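Local coordinates for fibronectin-binding protein BBK32 (Borrelia burgdorferi, PDB 6N1L) that binds fibronectin and the complement protease C1r, probably inhibiting the classical pathway of complement, at residues Lys29-Tyr34 with Ala128-Ile133. Numbering follows the deposited sequence.
Sequences KIYNTY and AIVTSI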
loop_
_atom_site.group_PDB
_atom_site.type_symbol
_atom_site.label_atom_id
_atom_site.label_comp_id
_atom_site.label_asym_id
_atom_site.label_seq_id
_atom_site.Cartn_x
_atom_site.Cartn_y
_atom_site.Cartn_z
ATOM N N LYS A 29 -1.431 4.487 4.474
ATOM C CA LYS A 29 -1.283 5.811 3.870
ATOM C C LYS A 29 -1.926 5.865 2.486
ATOM O O LYS A 29 -2.631 6.833 2.155
ATOM C CB LYS A 29 0.198 6.176 3.787
ATOM C CG LYS A 29 0.472 7.559 3.213
ATOM C CD LYS A 29 1.969 7.742 2.989
ATOM C CE LYS A 29 2.284 9.122 2.429
ATOM N NZ LYS A 29 3.735 9.260 2.105
ATOM N N ILE A 30 -1.711 4.824 1.670
ATOM C CA ILE A 30 -2.312 4.779 0.343
ATOM C C ILE A 30 -3.833 4.725 0.453
ATOM O O ILE A 30 -4.546 5.416 -0.282
ATOM C CB ILE A 30 -1.775 3.584 -0.465
ATOM C CG1 ILE A 30 -0.281 3.739 -0.767
ATOM C CG2 ILE A 30 -2.520 3.471 -1.781
ATOM C CD1 ILE A 30 0.401 2.412 -1.245
ATOM N N TYR A 31 -4.353 3.881 1.354
ATOM C CA TYR A 31 -5.803 3.751 1.467
ATOM C C TYR A 31 -6.428 5.050 1.980
ATOM O O TYR A 31 -7.494 5.464 1.508
ATOM C CB TYR A 31 -6.168 2.571 2.378
ATOM C CG TYR A 31 -7.653 2.370 2.486
ATOM C CD1 TYR A 31 -8.384 1.901 1.403
ATOM C CD2 TYR A 31 -8.326 2.659 3.659
ATOM C CE1 TYR A 31 -9.753 1.747 1.482
ATOM C CE2 TYR A 31 -9.691 2.486 3.754
ATOM C CZ TYR A 31 -10.398 2.031 2.665
ATOM O OH TYR A 31 -11.766 1.870 2.773
ATOM N N ASN A 32 -5.767 5.703 2.937
ATOM C CA ASN A 32 -6.277 6.984 3.433
ATOM C C ASN A 32 -6.278 8.045 2.339
ATOM O O ASN A 32 -7.181 8.893 2.298
ATOM C CB ASN A 32 -5.454 7.457 4.629
ATOM C CG ASN A 32 -5.690 6.614 5.886
ATOM O OD1 ASN A 32 -6.659 5.856 5.987
ATOM N ND2 ASN A 32 -4.807 6.766 6.849
ATOM N N THR A 33 -5.293 8.006 1.439
ATOM C CA THR A 33 -5.293 8.931 0.303
ATOM C C THR A 33 -6.488 8.676 -0.609
ATOM O O THR A 33 -7.190 9.607 -1.022
ATOM C CB THR A 33 -3.989 8.813 -0.489
ATOM O OG1 THR A 33 -2.872 9.010 0.379
ATOM C CG2 THR A 33 -3.932 9.902 -1.585
ATOM N N TYR A 34 -6.734 7.409 -0.933
ATOM C CA TYR A 34 -7.915 7.054 -1.706
ATOM C C TYR A 34 -9.193 7.556 -1.037
ATOM O O TYR A 34 -10.061 8.127 -1.705
ATOM C CB TYR A 34 -7.952 5.543 -1.886
ATOM C CG TYR A 34 -9.275 5.022 -2.373
ATOM C CD1 TYR A 34 -9.682 5.227 -3.680
ATOM C CD2 TYR A 34 -10.104 4.299 -1.522
ATOM C CE1 TYR A 34 -10.913 4.735 -4.133
ATOM C CE2 TYR A 34 -11.321 3.805 -1.960
ATOM C CZ TYR A 34 -11.716 4.024 -3.260
ATOM O OH TYR A 34 -12.930 3.531 -3.689
ATOM N N ALA A 128 -8.419 0.287 -9.071
ATOM C CA ALA A 128 -7.841 -0.982 -9.481
ATOM C C ALA A 128 -7.071 -1.691 -8.365
ATOM O O ALA A 128 -6.881 -2.908 -8.455
ATOM C CB ALA A 128 -6.926 -0.762 -10.685
ATOM N N ILE A 129 -6.604 -0.988 -7.328
ATOM C CA ILE A 129 -5.697 -1.615 -6.375
ATOM C C ILE A 129 -6.202 -1.632 -4.943
ATOM O O ILE A 129 -5.568 -2.251 -4.089
ATOM C CB ILE A 129 -4.277 -0.997 -6.435
ATOM C CG1 ILE A 129 -4.281 0.520 -6.209
ATOM C CG2 ILE A 129 -3.633 -1.318 -7.787
ATOM C CD1 ILE A 129 -4.258 0.944 -4.761
ATOM N N VAL A 130 -7.344 -0.995 -4.640
ATOM C CA VAL A 130 -7.721 -0.826 -3.235
ATOM C C VAL A 130 -8.035 -2.169 -2.569
ATOM O O VAL A 130 -7.590 -2.435 -1.448
ATOM C CB VAL A 130 -8.886 0.165 -3.089
ATOM C CG1 VAL A 130 -9.499 0.036 -1.697
ATOM C CG2 VAL A 130 -8.345 1.561 -3.270
ATOM N N THR A 131 -8.804 -3.036 -3.242
ATOM C CA THR A 131 -9.097 -4.333 -2.639
ATOM C C THR A 131 -7.822 -5.122 -2.380
ATOM O O THR A 131 -7.646 -5.684 -1.294
ATOM C CB THR A 131 -10.051 -5.140 -3.528
ATOM O OG1 THR A 131 -11.340 -4.533 -3.487
ATOM C CG2 THR A 131 -10.172 -6.563 -3.020
ATOM N N SER A 132 -6.900 -5.135 -3.352
ATOM C CA SER A 132 -5.670 -5.910 -3.210
ATOM C C SER A 132 -4.816 -5.419 -2.049
ATOM O O SER A 132 -4.270 -6.229 -1.287
ATOM C CB SER A 132 -4.867 -5.870 -4.512
ATOM O OG SER A 132 -5.576 -6.534 -5.555
ATOM N N ILE A 133 -4.684 -4.094 -1.882
ATOM C CA ILE A 133 -3.816 -3.647 -0.803
ATOM C C ILE A 133 -4.468 -3.859 0.553
ATOM O O ILE A 133 -3.768 -4.077 1.548
ATOM C CB ILE A 133 -3.361 -2.179 -0.990
ATOM C CG1 ILE A 133 -4.547 -1.217 -0.930
ATOM C CG2 ILE A 133 -2.576 -2.036 -2.298
ATOM C CD1 ILE A 133 -4.126 0.266 -0.800
#
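Tyr31 lies opposite Val130 (CA to CA 6.8 Å) where two helical segments, 29-34 and 128-133, run roughly antiparallel at 139°, their axes 10.5 Å apart at the closest. Val130 drives its two methyls against two tyrosines one helical turn apart. Its CG2 sits over the middle of one face of the Tyr34 ring, 3.7 Å from the centroid and 12° off the normal, a CH-pi contact. Its CG1, anti to the backbone N (chi1 165°), meets the other ring at the edge and in its plane, 3.6 Å from Tyr31 CE1. One methyl thus meets a ring face, the other a ring edge. Deeper in, Ile133 CG1 lies between its own backbone N and carbonyl carbon, and from there Ile133 CD1 extends to within 3.7 Å of Ile30 CG2. Ile129 CD1 touches Ile30 CG2 more loosely at 4.3 Å. Phe73 of helix 66-87 packs on Ile30, Ile129 and Ile133, while Leu112 of helix 93-117 covers Ile129 and Ile133. Between the two segments the contact is apolar throughout; it joins helix 9-44 to helix 122-147, with isoleucines buried and the tyrosines partly exposed, as in the core of an antiparallel helical bundle.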